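Side-chain contacts in DUF1904 domain-containing protein (Vibrio cholerae O1 biovar eltor str. N16961, PDB 1U9D), which is of unknown function but belongs to the DUF1904 family, whose members are grouped with the MIF-like proteins: residues A[78-81]-A[82-85]; A[85-88]-A[89-92]. One frame throughout, in Å; residues are numbered along the deposited sequence.

Interaction 1 (A[78-81]-A[82-85]). With PO4 (phosphate ion), chain C.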
loop_
_atom_site.group_PDB
_atom_site.type_symbol
_atom_site.label_atom_id
_atom_site.label_comp_id
_atom_site.label_asym_id
_atom_site.label_seq_id
_atom_site.Cartn_x
_atom_site.Cartn_y
_atom_site.Cartn_z
ATOM N N GLU A 78 3.869 -1.278 10.343
ATOM C CA GLU A 78 3.158 -1.069 11.607
ATOM C C GLU A 78 2.865 -2.406 12.289
ATOM O O GLU A 78 2.776 -3.433 11.628
ATOM C CB GLU A 78 1.834 -0.321 11.345
ATOM C CG GLU A 78 0.782 -1.207 10.661
ATOM C CD GLU A 78 -0.417 -0.427 10.138
ATOM O OE1 GLU A 78 -1.568 -0.715 10.558
ATOM O OE2 GLU A 78 -0.220 0.492 9.314
ATOM N N GLN A 79 2.700 -2.389 13.610
ATOM C CA GLN A 79 2.445 -3.603 14.380
ATOM C C GLN A 79 1.387 -4.518 13.801
ATOM O O GLN A 79 1.555 -5.727 13.795
ATOM C CB GLN A 79 2.011 -3.260 15.808
ATOM C CG GLN A 79 1.942 -4.484 16.726
ATOM C CD GLN A 79 3.320 -5.016 17.110
ATOM O OE1 GLN A 79 4.242 -4.242 17.377
ATOM N NE2 GLN A 79 3.466 -6.322 17.106
ATOM N N GLN A 80 0.263 -3.953 13.363
ATOM C CA GLN A 80 -0.827 -4.773 12.869
ATOM C C GLN A 80 -0.433 -5.543 11.605
ATOM O O GLN A 80 -0.799 -6.690 11.450
ATOM C CB GLN A 80 -2.070 -3.923 12.575
ATOM C CG GLN A 80 -3.259 -4.780 12.213
ATOM C CD GLN A 80 -3.448 -5.906 13.203
ATOM O OE1 GLN A 80 -3.485 -5.655 14.416
ATOM N NE2 GLN A 80 -3.547 -7.153 12.706
ATOM N N THR A 81 0.314 -4.911 10.712
ATOM C CA THR A 81 0.791 -5.591 9.510
ATOM C C THR A 81 1.805 -6.677 9.841
ATOM O O THR A 81 1.746 -7.792 9.314
ATOM C CB THR A 81 1.360 -4.563 8.565
ATOM O OG1 THR A 81 0.324 -3.616 8.262
ATOM C CG2 THR A 81 1.732 -5.167 7.205
ATOM N N GLN A 82 2.732 -6.332 10.719
ATOM C CA GLN A 82 3.733 -7.263 11.214
ATOM C C GLN A 82 3.048 -8.499 11.792
ATOM O O GLN A 82 3.422 -9.618 11.522
ATOM C CB GLN A 82 4.601 -6.539 12.263
ATOM C CG GLN A 82 5.683 -7.379 12.915
ATOM C CD GLN A 82 6.480 -6.577 13.927
ATOM O OE1 GLN A 82 7.366 -5.796 13.553
ATOM N NE2 GLN A 82 6.156 -6.741 15.205
ATOM N N ASP A 83 2.007 -8.291 12.581
ATOM C CA ASP A 83 1.259 -9.408 13.139
ATOM C C ASP A 83 0.657 -10.321 12.072
ATOM O O ASP A 83 0.633 -11.536 12.242
ATOM C CB ASP A 83 0.080 -8.925 13.999
ATOM C CG ASP A 83 0.484 -8.154 15.237
ATOM O OD1 ASP A 83 1.657 -8.136 15.695
ATOM O OD2 ASP A 83 -0.389 -7.491 15.858
ATOM N N GLN A 84 0.121 -9.736 10.998
ATOM C CA GLN A 84 -0.453 -10.523 9.903
ATOM C C GLN A 84 0.589 -11.345 9.170
ATOM O O GLN A 84 0.352 -12.494 8.787
ATOM C CB GLN A 84 -1.180 -9.601 8.921
ATOM C CG GLN A 84 -2.620 -9.320 9.327
ATOM C CD GLN A 84 -3.573 -10.232 8.596
ATOM O OE1 GLN A 84 -3.850 -10.029 7.398
ATOM N NE2 GLN A 84 -4.033 -11.274 9.280
ATOM N N ILE A 85 1.766 -10.757 8.985
ATOM C CA ILE A 85 2.847 -11.458 8.315
ATOM C C ILE A 85 3.279 -12.648 9.111
ATOM O O ILE A 85 3.528 -13.711 8.554
ATOM C CB ILE A 85 4.048 -10.539 8.054
ATOM C CG1 ILE A 85 3.681 -9.436 7.086
ATOM C CG2 ILE A 85 5.222 -11.359 7.498
ATOM C CD1 ILE A 85 4.633 -8.276 7.133
HETATM P P PO4 C . 2.880 0.641 7.551
HETATM O O1 PO4 C . 4.090 1.120 8.312
HETATM O O2 PO4 C . 2.575 -0.807 7.818
HETATM O O3 PO4 C . 1.686 1.462 7.972
HETATM O O4 PO4 C . 3.143 0.789 6.065
HETATM O O HOH W 1 -2.993 -7.811 15.520
#
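Q79 starts out with CG swung opposite the backbone N (chi1 -171°) and then bends at chi2 (73°), which folds its amide back over the first turn of the helix toward D83. D83, with CG beside its own N, offers its carboxylate from one turn further on. NE2 of Q79 gives a hydrogen bond to OD1 of D83 at 2.9 Å, arriving on the syn side and 21° out of the carboxylate plane. The amide and carboxylate planes are strongly turned against each other, with one N-H of NE2 going to OD1. The other carboxylate oxygen of D83 turns to Q80: one water donates to OD2 of D83 at 2.6 Å and to OE1 of Q80 at 2.5 Å, bridging two acceptors that could not bond directly. D83 is thus held from Q79 directly and from Q80 through the water.

Beneath these side chains run the opening i to i+4 backbone bonds, starting with Q82 N to O of E78 (3.0 Å) and D83 N to O of Q79. E78 holds the N-cap position. Its N donates to O2 of a phosphate ion at 2.9 Å, and its OE2 lies 2.5 Å from phosphate O3, so close that one of the two groups probably carries a proton. The ion, probably from the crystallisation liquor, is also bound by R77.

At this end of helix 79-97, E78 packs on G98 of the second subunit, and its OE2 takes a weak hydrogen bond from the backbone N of D100 of that subunit. The inner face of the turn is covered by the fold itself: Q82 and I85 lie on W74 and F107 of strands 69-74 and 104-109, while T81, Q84 and I85 meet the leucines L40, L43 and L44 of helix 26-44.

Interaction 2 (A[85-88]-A[89-92])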
loop_
_atom_site.group_PDB
_atom_site.type_symbol
_atom_site.label_atom_id
_atom_site.label_comp_id
_atom_site.label_asym_id
_atom_site.label_seq_id
_atom_site.Cartn_x
_atom_site.Cartn_y
_atom_site.Cartn_z
ATOM N N ILE A 85 1.766 -10.757 8.985
ATOM C CA ILE A 85 2.847 -11.458 8.315
ATOM C C ILE A 85 3.279 -12.648 9.111
ATOM O O ILE A 85 3.528 -13.711 8.554
ATOM C CB ILE A 85 4.048 -10.539 8.054
ATOM C CG1 ILE A 85 3.681 -9.436 7.086
ATOM C CG2 ILE A 85 5.222 -11.359 7.498
ATOM C CD1 ILE A 85 4.633 -8.276 7.133
ATOM N N ALA A 86 3.434 -12.453 10.413
ATOM C CA ALA A 86 3.787 -13.525 11.297
ATOM C C ALA A 86 2.753 -14.634 11.183
ATOM O O ALA A 86 3.093 -15.804 11.162
ATOM C CB ALA A 86 3.868 -13.021 12.721
ATOM N N GLN A 87 1.489 -14.268 11.111
ATOM C CA GLN A 87 0.438 -15.288 11.005
ATOM C C GLN A 87 0.491 -16.072 9.681
ATOM O O GLN A 87 0.343 -17.293 9.695
ATOM C CB GLN A 87 -0.938 -14.689 11.264
ATOM C CG GLN A 87 -2.032 -15.710 11.647
ATOM C CD GLN A 87 -1.718 -16.466 12.944
ATOM O OE1 GLN A 87 -1.822 -15.897 14.038
ATOM N NE2 GLN A 87 -1.311 -17.741 12.821
ATOM N N VAL A 88 0.767 -15.402 8.568
ATOM C CA VAL A 88 0.911 -16.076 7.261
ATOM C C VAL A 88 2.063 -17.093 7.240
ATOM O O VAL A 88 1.900 -18.246 6.832
ATOM C CB VAL A 88 1.128 -15.066 6.121
ATOM C CG1 VAL A 88 1.549 -15.797 4.813
ATOM C CG2 VAL A 88 -0.117 -14.222 5.911
ATOM N N ILE A 89 3.227 -16.668 7.718
ATOM C CA ILE A 89 4.407 -17.512 7.745
ATOM C C ILE A 89 4.126 -18.718 8.625
ATOM O O ILE A 89 4.459 -19.826 8.287
ATOM C CB ILE A 89 5.633 -16.728 8.279
ATOM C CG1 ILE A 89 6.077 -15.673 7.268
ATOM C CG2 ILE A 89 6.790 -17.656 8.539
ATOM C CD1 ILE A 89 7.162 -14.688 7.803
ATOM N N THR A 90 3.505 -18.485 9.773
ATOM C CA THR A 90 3.253 -19.551 10.712
ATOM C C THR A 90 2.320 -20.597 10.143
ATOM O O THR A 90 2.606 -21.800 10.214
ATOM C CB THR A 90 2.701 -18.951 12.005
ATOM O OG1 THR A 90 3.705 -18.083 12.558
ATOM C CG2 THR A 90 2.498 -20.017 13.047
ATOM N N ASP A 91 1.249 -20.125 9.529
ATOM C CA ASP A 91 0.245 -20.970 8.900
ATOM C C ASP A 91 0.795 -21.811 7.748
ATOM O O ASP A 91 0.527 -23.012 7.675
ATOM C CB ASP A 91 -0.958 -20.112 8.478
ATOM C CG ASP A 91 -1.864 -19.761 9.665
ATOM O OD1 ASP A 91 -1.691 -20.379 10.749
ATOM O OD2 ASP A 91 -2.772 -18.888 9.628
ATOM N N GLN A 92 1.619 -21.232 6.887
ATOM C CA GLN A 92 2.253 -22.024 5.839
ATOM C C GLN A 92 3.217 -23.085 6.362
ATOM O O GLN A 92 3.180 -24.238 5.922
ATOM C CB GLN A 92 2.942 -21.104 4.850
ATOM C CG GLN A 92 1.919 -20.246 4.115
ATOM C CD GLN A 92 2.305 -19.927 2.693
ATOM O OE1 GLN A 92 1.603 -19.167 2.022
ATOM N NE2 GLN A 92 3.426 -20.468 2.235
#
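The hydroxyl of T90 folds back one turn to the carbonyl of A86, OG1 donating to A86 O at 2.7 Å. With OG1 beside the backbone N of T90 (chi1 -62°), hydroxyl and amide both reach that carbonyl; T90 N bonds it at 3.0 Å, and A86 O accepts the two donors from opposite faces of its plane. The bonds from I89 to I85, D91 to Q87 and Q92 to V88 continue the i to i+4 backbone ladder.

A second polar pair sits on the exposed side. NE2 of Q87 makes a weak bond to OD1 of D91 at 3.4 Å, the side chains slanting past each other with amide and carboxylate planes 35° apart.

The apolar contact is on the buried side, where I85 and I89 run side by side in the same direction and CG2 of I85 touches CD1 of I89 at 3.9 Å. I89 continues onto V70 and V105 of the sheet, while V88 lies against E39 of helix 26-44.

Chemically, this is an amphipathic helix: isoleucines face the sheet, the weak Q87-D91 link faces outward, and the T90 hydroxyl is satisfied by A86 O although T90 packs on V105 and L103.

How the interactions relate
Both contacts belong to helix 79-97, the connecting helix of the beta-alpha-beta unit formed with strands 69-74 and 104-109. Interaction 1 covers its start and interaction 2 follows directly, their centres 11 Å apart, with I85 ending the first and beginning the second. I85 is the shared residue that meets W74, F107 and L44, and both contacts lie between the sheet and helix 26-44. They differ in their surroundings: 78-85 carries the bound phosphate and meets the second subunit, whereas 85-92 has no touch from another chain of the assembly. The helix therefore passes from a subunit-contacting end into a part held within its own chain.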